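PDB 6GNA: thioredoxin reductase from Clostridium acetobutylicum ATCC 824, which probably passes electrons from ferredoxin through its bound FAD and a redox-active disulfide to thioredoxin, without using a pyridine nucleotide. Local coordinates for residues A[142-156]-A[211-223]. Numbering follows the deposited sequence. Where two conformers were deposited one is given.
With FAD (flavin-adenine dinucleotide), chain B.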
ATOM      1  N   TYR A 142      42.829   3.151  -4.145  1.00 31.48           N
ATOM      2  CA  TYR A 142      43.209   3.709  -5.438  1.00 30.93           C
ATOM      3  C   TYR A 142      44.204   4.857  -5.298  1.00 31.13           C
ATOM      4  O   TYR A 142      44.400   5.632  -6.238  1.00 30.57           O
ATOM      5  CB  TYR A 142      41.961   4.107  -6.236  1.00 29.70           C
ATOM      6  CG  TYR A 142      41.173   2.873  -6.587  1.00 29.68           C
ATOM      7  CD1 TYR A 142      41.485   2.124  -7.712  1.00 35.12           C
ATOM      8  CD2 TYR A 142      40.162   2.411  -5.752  1.00 29.69           C
ATOM      9  CE1 TYR A 142      40.786   0.962  -8.015  1.00 35.11           C
ATOM     10  CE2 TYR A 142      39.465   1.253  -6.044  1.00 33.24           C
ATOM     11  CZ  TYR A 142      39.780   0.533  -7.177  1.00 34.75           C
ATOM     12  OH  TYR A 142      39.088  -0.626  -7.479  1.00 38.64           O
ATOM     13  N   LYS A 143      44.873   4.952  -4.156  1.00 32.03           N
ATOM     14  CA  LYS A 143      45.920   5.946  -4.003  1.00 32.44           C
ATOM     15  C   LYS A 143      47.004   5.681  -5.037  1.00 36.16           C
ATOM     16  O   LYS A 143      47.495   4.556  -5.160  1.00 33.96           O
ATOM     17  CB  LYS A 143      46.502   5.868  -2.591  1.00 33.57           C
ATOM     18  CG  LYS A 143      47.533   6.936  -2.297  1.00 35.41           C
ATOM     19  CD  LYS A 143      48.105   6.801  -0.886  1.00 43.15           C
ATOM     20  CE  LYS A 143      49.296   7.732  -0.679  1.00 47.33           C
ATOM     21  NZ  LYS A 143      49.838   7.680   0.710  1.00 56.77           N
ATOM     22  N   GLY A 144      47.360   6.717  -5.795  1.00 33.76           N
ATOM     23  CA  GLY A 144      48.357   6.587  -6.842  1.00 32.87           C
ATOM     24  C   GLY A 144      47.941   5.744  -8.027  1.00 32.40           C
ATOM     25  O   GLY A 144      48.804   5.354  -8.823  1.00 35.13           O
ATOM     26  N   LYS A 145      46.651   5.442  -8.166  1.00 33.22           N
ATOM     27  CA  LYS A 145      46.123   4.681  -9.289  1.00 35.39           C
ATOM     28  C   LYS A 145      45.177   5.552 -10.113  1.00 34.57           C
ATOM     29  O   LYS A 145      44.854   6.685  -9.750  1.00 32.73           O
ATOM     30  CB  LYS A 145      45.424   3.400  -8.796  1.00 31.82           C
ATOM     31  CG  LYS A 145      46.362   2.440  -8.039  1.00 36.81           C
ATOM     32  CD  LYS A 145      45.728   1.076  -7.793  1.00 70.36           C
ATOM     33  CE  LYS A 145      46.733   0.084  -7.205  1.00 59.13           C
ATOM     34  NZ  LYS A 145      46.087  -1.199  -6.812  1.00 71.00           N
ATOM     35  N   ILE A 146      44.743   5.014 -11.251  1.00 29.83           N
ATOM     36  CA  ILE A 146      43.846   5.719 -12.158  1.00 28.29           C
ATOM     37  C   ILE A 146      42.415   5.321 -11.830  1.00 27.69           C
ATOM     38  O   ILE A 146      42.103   4.128 -11.730  1.00 28.04           O
ATOM     39  CB  ILE A 146      44.175   5.386 -13.622  1.00 28.29           C
ATOM     40  CG1 ILE A 146      45.631   5.751 -13.943  1.00 30.13           C
ATOM     41  CG2 ILE A 146      43.208   6.097 -14.563  1.00 28.58           C
ATOM     42  CD1 ILE A 146      46.108   5.205 -15.264  1.00 39.41           C
ATOM     43  N   VAL A 147      41.540   6.310 -11.686  1.00 26.90           N
ATOM     44  CA  VAL A 147      40.145   6.075 -11.324  0.75 26.32           C
ATOM     45  C   VAL A 147      39.233   6.766 -12.330  1.00 27.28           C
ATOM     46  O   VAL A 147      39.440   7.942 -12.666  1.00 26.76           O
ATOM     47  CB  VAL A 147      39.837   6.568  -9.898  0.75 27.78           C
ATOM     48  CG1 VAL A 147      38.350   6.431  -9.582  0.75 37.85           C
ATOM     49  CG2 VAL A 147      40.666   5.791  -8.888  0.75 27.38           C
ATOM     50  N   THR A 148      38.215   6.045 -12.787  1.00 25.13           N
ATOM     51  CA  THR A 148      37.178   6.577 -13.654  1.00 24.35           C
ATOM     52  C   THR A 148      35.858   6.518 -12.902  1.00 24.06           C
ATOM     53  O   THR A 148      35.474   5.461 -12.382  1.00 24.66           O
ATOM     54  CB  THR A 148      37.094   5.770 -14.946  1.00 24.72           C
ATOM     55  OG1 THR A 148      38.339   5.881 -15.641  1.00 25.35           O
ATOM     56  CG2 THR A 148      36.008   6.315 -15.844  1.00 24.33           C
ATOM     57  N   ILE A 149      35.175   7.647 -12.835  1.00 23.44           N
ATOM     58  CA  ILE A 149      33.856   7.728 -12.215  1.00 23.17           C
ATOM     59  C   ILE A 149      32.829   7.972 -13.303  1.00 22.63           C
ATOM     60  O   ILE A 149      32.916   8.965 -14.039  1.00 23.05           O
ATOM     61  CB  ILE A 149      33.796   8.832 -11.156  1.00 23.02           C
ATOM     62  CG1 ILE A 149      34.641   8.410  -9.956  1.00 27.12           C
ATOM     63  CG2 ILE A 149      32.353   9.108 -10.735  1.00 24.58           C
ATOM     64  CD1 ILE A 149      34.887   9.522  -8.999  1.00 33.35           C
ATOM     65  N   VAL A 150      31.848   7.080 -13.377  1.00 22.74           N
ATOM     66  CA  VAL A 150      30.684   7.230 -14.243  1.00 22.36           C
ATOM     67  C   VAL A 150      29.580   7.774 -13.340  1.00 22.17           C
ATOM     68  O   VAL A 150      29.036   7.065 -12.491  1.00 23.49           O
ATOM     69  CB  VAL A 150      30.314   5.911 -14.922  1.00 26.70           C
ATOM     70  CG1 VAL A 150      29.202   6.131 -15.913  1.00 27.64           C
ATOM     71  CG2 VAL A 150      31.529   5.328 -15.627  1.00 24.80           C
ATOM     72  N   GLY A 151      29.289   9.065 -13.489  1.00 22.02           N
ATOM     73  CA  GLY A 151      28.455   9.792 -12.542  1.00 21.55           C
ATOM     74  C   GLY A 151      27.050  10.000 -13.080  1.00 23.40           C
ATOM     75  O   GLY A 151      26.864  10.575 -14.150  1.00 22.94           O
ATOM     76  N   TYR A 152      26.065   9.567 -12.299  1.00 21.60           N
ATOM     77  CA  TYR A 152      24.660   9.695 -12.671  1.00 23.28           C
ATOM     78  C   TYR A 152      23.933  10.748 -11.847  1.00 21.87           C
ATOM     79  O   TYR A 152      22.744  10.989 -12.082  1.00 25.31           O
ATOM     80  CB  TYR A 152      23.951   8.338 -12.536  1.00 23.46           C
ATOM     81  CG  TYR A 152      24.464   7.263 -13.495  1.00 25.74           C
ATOM     82  CD1 TYR A 152      25.654   6.583 -13.248  1.00 24.54           C
ATOM     83  CD2 TYR A 152      23.745   6.920 -14.644  1.00 32.62           C
ATOM     84  CE1 TYR A 152      26.130   5.612 -14.120  1.00 30.58           C
ATOM     85  CE2 TYR A 152      24.219   5.945 -15.525  1.00 41.83           C
ATOM     86  CZ  TYR A 152      25.415   5.302 -15.257  1.00 33.36           C
ATOM     87  OH  TYR A 152      25.903   4.325 -16.103  1.00 38.43           O
ATOM     88  N   ASN A 153      24.621  11.436 -10.935  1.00 21.44           N
ATOM     89  CA  ASN A 153      23.994  12.457 -10.112  1.00 21.36           C
ATOM     90  C   ASN A 153      25.078  13.447  -9.689  1.00 23.52           C
ATOM     91  O   ASN A 153      26.262  13.258  -9.974  1.00 22.08           O
ATOM     92  CB  ASN A 153      23.258  11.844  -8.918  1.00 21.96           C
ATOM     93  CG  ASN A 153      24.158  11.032  -8.028  1.00 22.21           C
ATOM     94  OD1 ASN A 153      25.376  11.228  -7.977  1.00 22.12           O
ATOM     95  ND2 ASN A 153      23.554  10.100  -7.310  1.00 22.70           N
ATOM     96  N   LYS A 154      24.663  14.499  -8.979  1.00 23.92           N
ATOM     97  CA  LYS A 154      25.597  15.557  -8.600  1.00 22.35           C
ATOM     98  C   LYS A 154      26.587  15.110  -7.522  1.00 24.11           C
ATOM     99  O   LYS A 154      27.739  15.560  -7.514  1.00 23.13           O
ATOM    100  CB  LYS A 154      24.848  16.805  -8.127  1.00 26.27           C
ATOM    101  CG  LYS A 154      23.983  17.493  -9.192  1.00 26.19           C
ATOM    102  CD  LYS A 154      24.778  18.071 -10.346  1.00 25.72           C
ATOM    103  CE  LYS A 154      25.646  19.236  -9.948  1.00 24.47           C
ATOM    104  NZ  LYS A 154      26.361  19.762 -11.138  1.00 25.28           N
ATOM    105  N   GLU A 155      26.149  14.263  -6.586  1.00 21.88           N
ATOM    106  CA  GLU A 155      27.060  13.774  -5.546  1.00 22.34           C
ATOM    107  C   GLU A 155      28.292  13.109  -6.141  1.00 22.35           C
ATOM    108  O   GLU A 155      29.375  13.164  -5.544  1.00 22.67           O
ATOM    109  CB  GLU A 155      26.319  12.811  -4.619  1.00 22.82           C
ATOM    110  CG  GLU A 155      27.061  12.533  -3.290  1.00 23.42           C
ATOM    111  CD  GLU A 155      28.099  11.433  -3.368  1.00 23.72           C
ATOM    112  OE1 GLU A 155      28.053  10.592  -4.305  1.00 23.56           O
ATOM    113  OE2 GLU A 155      28.960  11.393  -2.460  1.00 24.72           O
ATOM    114  N   ALA A 156      28.151  12.503  -7.318  1.00 22.09           N
ATOM    115  CA  ALA A 156      29.278  11.842  -7.969  1.00 22.16           C
ATOM    116  C   ALA A 156      30.412  12.820  -8.256  1.00 22.02           C
ATOM    117  O   ALA A 156      31.586  12.433  -8.225  1.00 22.32           O
ATOM    118  CB  ALA A 156      28.788  11.164  -9.255  1.00 21.92           C
ATOM    119  N   GLU A 211      39.028   4.971 -25.385  1.00 33.81           N
ATOM    120  CA  GLU A 211      39.264   3.978 -24.346  1.00 35.39           C
ATOM    121  C   GLU A 211      40.155   4.591 -23.274  1.00 34.03           C
ATOM    122  O   GLU A 211      41.141   5.265 -23.588  1.00 36.73           O
ATOM    123  CB  GLU A 211      39.926   2.718 -24.905  1.00 40.34           C
ATOM    124  CG  GLU A 211      39.053   1.929 -25.865  1.00 51.09           C
ATOM    125  CD  GLU A 211      39.726   0.655 -26.350  1.00 79.21           C
ATOM    126  OE1 GLU A 211      40.935   0.474 -26.082  1.00 49.39           O
ATOM    127  OE2 GLU A 211      39.043  -0.166 -26.999  1.00 66.60           O
ATOM    128  N   LEU A 212      39.793   4.374 -22.012  1.00 31.83           N
ATOM    129  CA  LEU A 212      40.525   4.914 -20.873  1.00 30.71           C
ATOM    130  C   LEU A 212      41.214   3.768 -20.152  1.00 31.63           C
ATOM    131  O   LEU A 212      40.547   2.853 -19.660  1.00 31.37           O
ATOM    132  CB  LEU A 212      39.578   5.609 -19.894  1.00 29.16           C
ATOM    133  CG  LEU A 212      38.761   6.785 -20.414  1.00 28.57           C
ATOM    134  CD1 LEU A 212      37.890   7.328 -19.289  1.00 27.18           C
ATOM    135  CD2 LEU A 212      39.677   7.859 -20.968  1.00 35.10           C
ATOM    136  N   GLU A 213      42.545   3.812 -20.095  1.00 32.21           N
ATOM    137  CA  GLU A 213      43.277   2.952 -19.177  1.00 32.84           C
ATOM    138  C   GLU A 213      42.926   3.375 -17.761  1.00 31.60           C
ATOM    139  O   GLU A 213      43.032   4.554 -17.419  1.00 30.83           O
ATOM    140  CB  GLU A 213      44.783   3.101 -19.396  1.00 35.12           C
ATOM    141  CG  GLU A 213      45.334   2.222 -20.471  1.00 40.24           C
ATOM    142  CD  GLU A 213      46.850   2.120 -20.390  1.00 52.39           C
ATOM    143  OE1 GLU A 213      47.491   3.127 -20.021  1.00 75.89           O
ATOM    144  OE2 GLU A 213      47.394   1.034 -20.677  1.00103.07           O
ATOM    145  N   THR A 214      42.464   2.431 -16.947  1.00 31.54           N
ATOM    146  CA  THR A 214      41.985   2.789 -15.621  1.00 30.42           C
ATOM    147  C   THR A 214      42.088   1.573 -14.708  1.00 31.14           C
ATOM    148  O   THR A 214      41.955   0.430 -15.154  1.00 33.81           O
ATOM    149  CB  THR A 214      40.558   3.372 -15.677  1.00 28.92           C
ATOM    150  OG1 THR A 214      40.228   3.971 -14.420  1.00 27.89           O
ATOM    151  CG2 THR A 214      39.495   2.307 -16.016  1.00 29.01           C
ATOM    152  N   ASP A 215      42.375   1.835 -13.436  1.00 30.93           N
ATOM    153  CA  ASP A 215      42.454   0.769 -12.445  1.00 32.88           C
ATOM    154  C   ASP A 215      41.129   0.552 -11.728  1.00 31.45           C
ATOM    155  O   ASP A 215      40.825  -0.576 -11.318  1.00 36.17           O
ATOM    156  CB  ASP A 215      43.552   1.079 -11.426  1.00 34.32           C
ATOM    157  CG  ASP A 215      44.907   1.225 -12.067  1.00 34.21           C
ATOM    158  OD1 ASP A 215      45.407   0.227 -12.638  1.00 40.25           O
ATOM    159  OD2 ASP A 215      45.475   2.336 -12.011  1.00 37.05           O
ATOM    160  N   GLY A 216      40.333   1.599 -11.572  1.00 29.04           N
ATOM    161  CA  GLY A 216      39.020   1.470 -10.976  1.00 28.66           C
ATOM    162  C   GLY A 216      37.977   2.141 -11.841  1.00 27.22           C
ATOM    163  O   GLY A 216      38.250   3.121 -12.532  1.00 27.27           O
ATOM    164  N   VAL A 217      36.771   1.582 -11.811  1.00 26.45           N
ATOM    165  CA  VAL A 217      35.590   2.205 -12.391  1.00 25.40           C
ATOM    166  C   VAL A 217      34.527   2.225 -11.311  1.00 25.47           C
ATOM    167  O   VAL A 217      34.121   1.162 -10.817  1.00 27.54           O
ATOM    168  CB  VAL A 217      35.067   1.469 -13.637  1.00 26.74           C
ATOM    169  CG1 VAL A 217      33.741   2.098 -14.114  1.00 27.35           C
ATOM    170  CG2 VAL A 217      36.117   1.491 -14.751  1.00 29.27           C
ATOM    171  N   PHE A 218      34.082   3.415 -10.939  1.00 23.44           N
ATOM    172  CA  PHE A 218      32.992   3.571  -9.989  1.00 23.66           C
ATOM    173  C   PHE A 218      31.739   4.046 -10.701  1.00 23.64           C
ATOM    174  O   PHE A 218      31.745   5.075 -11.389  1.00 24.63           O
ATOM    175  CB  PHE A 218      33.373   4.507  -8.846  1.00 23.20           C
ATOM    176  CG  PHE A 218      34.449   3.943  -7.972  1.00 26.71           C
ATOM    177  CD1 PHE A 218      34.141   3.012  -6.998  1.00 28.80           C
ATOM    178  CD2 PHE A 218      35.774   4.311  -8.149  1.00 30.19           C
ATOM    179  CE1 PHE A 218      35.138   2.463  -6.197  1.00 29.53           C
ATOM    180  CE2 PHE A 218      36.782   3.762  -7.355  1.00 30.00           C
ATOM    181  CZ  PHE A 218      36.462   2.836  -6.379  1.00 31.22           C
ATOM    182  N   VAL A 219      30.651   3.312 -10.491  1.00 22.78           N
ATOM    183  CA  VAL A 219      29.361   3.598 -11.089  1.00 23.26           C
ATOM    184  C   VAL A 219      28.517   4.220  -9.983  1.00 22.32           C
ATOM    185  O   VAL A 219      28.129   3.526  -9.036  1.00 24.51           O
ATOM    186  CB  VAL A 219      28.752   2.295 -11.627  1.00 25.81           C
ATOM    187  CG1 VAL A 219      27.317   2.492 -12.034  1.00 28.62           C
ATOM    188  CG2 VAL A 219      29.605   1.771 -12.788  1.00 25.31           C
ATOM    189  N   LEU A 220      28.273   5.533 -10.064  1.00 21.24           N
ATOM    190  CA  LEU A 220      27.705   6.303  -8.949  1.00 23.47           C
ATOM    191  C   LEU A 220      26.310   6.809  -9.297  1.00 22.38           C
ATOM    192  O   LEU A 220      26.147   7.809 -10.006  1.00 21.62           O
ATOM    193  CB  LEU A 220      28.621   7.444  -8.534  1.00 20.73           C
ATOM    194  CG  LEU A 220      30.030   7.041  -8.083  1.00 20.91           C
ATOM    195  CD1 LEU A 220      30.716   8.284  -7.522  1.00 24.21           C
ATOM    196  CD2 LEU A 220      29.996   5.900  -7.058  1.00 22.25           C
ATOM    197  N   LYS A 221      25.320   6.156  -8.719  1.00 24.59           N
ATOM    198  CA  LYS A 221      23.919   6.466  -8.913  1.00 23.61           C
ATOM    199  C   LYS A 221      23.355   6.939  -7.568  1.00 23.04           C
ATOM    200  O   LYS A 221      24.084   7.088  -6.583  1.00 25.10           O
ATOM    201  CB  LYS A 221      23.212   5.232  -9.493  1.00 24.12           C
ATOM    202  CG  LYS A 221      23.735   4.850 -10.879  1.00 27.39           C
ATOM    203  CD  LYS A 221      23.062   3.615 -11.491  1.00 26.13           C
ATOM    204  CE  LYS A 221      23.744   3.213 -12.795  1.00 31.58           C
ATOM    205  NZ  LYS A 221      23.140   2.039 -13.499  1.00 39.96           N
ATOM    206  N   ASP A 222      22.040   7.164  -7.512  1.00 21.04           N
ATOM    207  CA  ASP A 222      21.456   7.662  -6.267  1.00 21.84           C
ATOM    208  C   ASP A 222      21.651   6.669  -5.129  1.00 21.97           C
ATOM    209  O   ASP A 222      21.750   7.062  -3.962  1.00 24.98           O
ATOM    210  CB  ASP A 222      19.968   7.934  -6.447  1.00 21.82           C
ATOM    211  CG  ASP A 222      19.682   9.210  -7.222  1.00 23.90           C
ATOM    212  OD1 ASP A 222      20.618   9.957  -7.605  1.00 23.69           O
ATOM    213  OD2 ASP A 222      18.473   9.501  -7.412  1.00 25.64           O
ATOM    214  N   SER A 223      21.768   5.404  -5.476  1.00 21.87           N
ATOM    215  CA  SER A 223      22.017   4.397  -4.478  1.00 24.29           C
ATOM    216  C   SER A 223      22.686   3.200  -5.105  1.00 22.81           C
ATOM    217  O   SER A 223      22.437   2.872  -6.256  1.00 27.19           O
ATOM    218  CB  SER A 223      20.695   3.955  -3.835  1.00 22.44           C
ATOM    219  OG  SER A 223      20.896   2.932  -2.879  1.00 27.83           O
TER
HETATM  220  PA  FAD B 300      11.524   7.376  -5.514  1.00 17.29           P
HETATM  221  O1A FAD B 300      10.351   8.227  -5.932  1.00 18.32           O
HETATM  222  O2A FAD B 300      12.561   6.995  -6.541  1.00 19.55           O
HETATM  223  O5B FAD B 300      12.273   8.102  -4.291  1.00 16.60           O
HETATM  224  C5B FAD B 300      13.620   7.772  -3.980  1.00 20.64           C
HETATM  225  C4B FAD B 300      14.312   8.965  -3.339  1.00 20.26           C
HETATM  226  O4B FAD B 300      15.251   8.509  -2.363  1.00 21.29           O
HETATM  227  C3B FAD B 300      15.085   9.769  -4.371  1.00 22.93           C
HETATM  228  O3B FAD B 300      14.901  11.170  -4.158  1.00 25.88           O
HETATM  229  C2B FAD B 300      16.529   9.386  -4.144  1.00 22.58           C
HETATM  230  O2B FAD B 300      17.428  10.461  -4.427  1.00 26.21           O
HETATM  231  C1B FAD B 300      16.556   8.998  -2.676  1.00 20.83           C
HETATM  232  N9A FAD B 300      17.577   7.959  -2.425  1.00 19.11           N
HETATM  233  C8A FAD B 300      17.660   6.758  -3.027  1.00 20.38           C
HETATM  234  N7A FAD B 300      18.723   6.061  -2.553  1.00 20.78           N
HETATM  235  C5A FAD B 300      19.335   6.826  -1.633  1.00 19.12           C
HETATM  236  C6A FAD B 300      20.514   6.701  -0.749  1.00 19.69           C
HETATM  237  N6A FAD B 300      21.275   5.583  -0.754  1.00 19.84           N
HETATM  238  N1A FAD B 300      20.801   7.742   0.061  1.00 19.14           N
HETATM  239  C2A FAD B 300      20.059   8.864   0.084  1.00 21.41           C
HETATM  240  N3A FAD B 300      18.977   9.040  -0.693  1.00 21.65           N
HETATM  241  C4A FAD B 300      18.575   8.077  -1.554  1.00 19.14           C
HETATM  242  N1  FAD B 300       3.369   6.584 -10.574  1.00 20.20           N
HETATM  243  C2  FAD B 300       2.024   6.714 -10.464  1.00 20.32           C
HETATM  244  O2  FAD B 300       1.428   6.045  -9.594  1.00 20.67           O
HETATM  245  N3  FAD B 300       1.300   7.531 -11.249  1.00 20.30           N
HETATM  246  C4  FAD B 300       1.867   8.280 -12.202  1.00 21.67           C
HETATM  247  O4  FAD B 300       1.174   9.032 -12.920  1.00 23.78           O
HETATM  248  C4X FAD B 300       3.335   8.198 -12.390  1.00 21.38           C
HETATM  249  N5  FAD B 300       3.975   8.923 -13.331  1.00 23.64           N
HETATM  250  C5X FAD B 300       5.315   8.830 -13.482  1.00 24.23           C
HETATM  251  C6  FAD B 300       5.951   9.588 -14.457  1.00 25.34           C
HETATM  252  C7  FAD B 300       7.328   9.501 -14.621  1.00 26.72           C
HETATM  253  C7M FAD B 300       8.016  10.322 -15.680  1.00 27.33           C
HETATM  254  C8  FAD B 300       8.124   8.597 -13.752  1.00 24.31           C
HETATM  255  C8M FAD B 300       9.616   8.499 -13.927  1.00 25.33           C
HETATM  256  C9  FAD B 300       7.491   7.839 -12.776  1.00 22.01           C
HETATM  257  C9A FAD B 300       6.115   7.923 -12.609  1.00 22.61           C
HETATM  258  N10 FAD B 300       5.464   7.148 -11.628  1.00 20.78           N
HETATM  259  C10 FAD B 300       4.072   7.286 -11.487  1.00 20.81           C
HETATM  260  C1' FAD B 300       6.222   6.255 -10.747  1.00 19.03           C
HETATM  261  C2' FAD B 300       6.354   6.879  -9.368  1.00 19.72           C
HETATM  262  O2' FAD B 300       7.086   8.102  -9.495  1.00 20.28           O
HETATM  263  C3' FAD B 300       7.087   5.942  -8.418  1.00 19.08           C
HETATM  264  O3' FAD B 300       6.342   4.733  -8.260  1.00 19.12           O
HETATM  265  C4' FAD B 300       7.286   6.594  -7.058  1.00 18.44           C
HETATM  266  O4' FAD B 300       8.037   7.804  -7.212  1.00 19.23           O
HETATM  267  C5' FAD B 300       8.006   5.648  -6.105  1.00 16.32           C
HETATM  268  O5' FAD B 300       8.527   6.412  -5.026  1.00 16.51           O
HETATM  269  P   FAD B 300       9.626   5.817  -4.020  1.00 17.06           P
HETATM  270  O1P FAD B 300       9.662   6.699  -2.795  1.00 18.12           O
HETATM  271  O2P FAD B 300       9.454   4.328  -3.858  1.00 17.62           O
HETATM  272  O3P FAD B 300      10.998   6.004  -4.847  1.00 17.33           O
HETATM  273  O   HOH W   1      25.543   1.565 -14.822  1.00 40.96           O
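Backbone hydrogen bonds join strands 146-151 and 216-220 in parallel, running from Gly-216 N on Ile-146 O and on to Tyr-152 N, just past the strand, on Leu-220 O. At the start of the pairing Ile-146 O takes a second N-H, from Asp-215, while Ile-146 N gives an almost straight bond (175°) to the anti lone pair of Asp-215 OD2, 2.9 Å away. Nearby, Thr-148 OG1 donates to Thr-214 OG1 (3.0 Å), which donates in turn to Gly-216 O; that oxygen is gripped from opposite faces of its plane by Thr-214 OG1 and Thr-148 N. The strands neighbour each other in the parallel sheet of the domain corresponding to the NADPH domain of classical thioredoxin reductases, though this enzyme probably needs no pyridine nucleotide. Phe-218 turns its edge to the face of Tyr-142 in an offset edge-to-face pair, planes at 83°, Phe-218 CZ 3.4 Å from Tyr-142 CE2; Val-147 CG1 lies at the Phe-218 edge. The extended Lys-221 chain passes over the Tyr-152 ring: CE makes a CH-pi contact over its centre, 3.6 Å from the centroid, and NZ a cation-pi contact. NZ is also hydrogen-bonded to Thr-117 OG1 and donates to a water that bonds Tyr-152 OH. Past the strands, Asn-153 CG stands between its backbone N and carbonyl carbon (chi1 59°), from where ND2 donates in its amide plane to Asp-222 OD1 (3.0 Å) and OD1 caps the following helix at Ala-156 N; Asp-222 OD2 accepts a weak bond from FAD O2B.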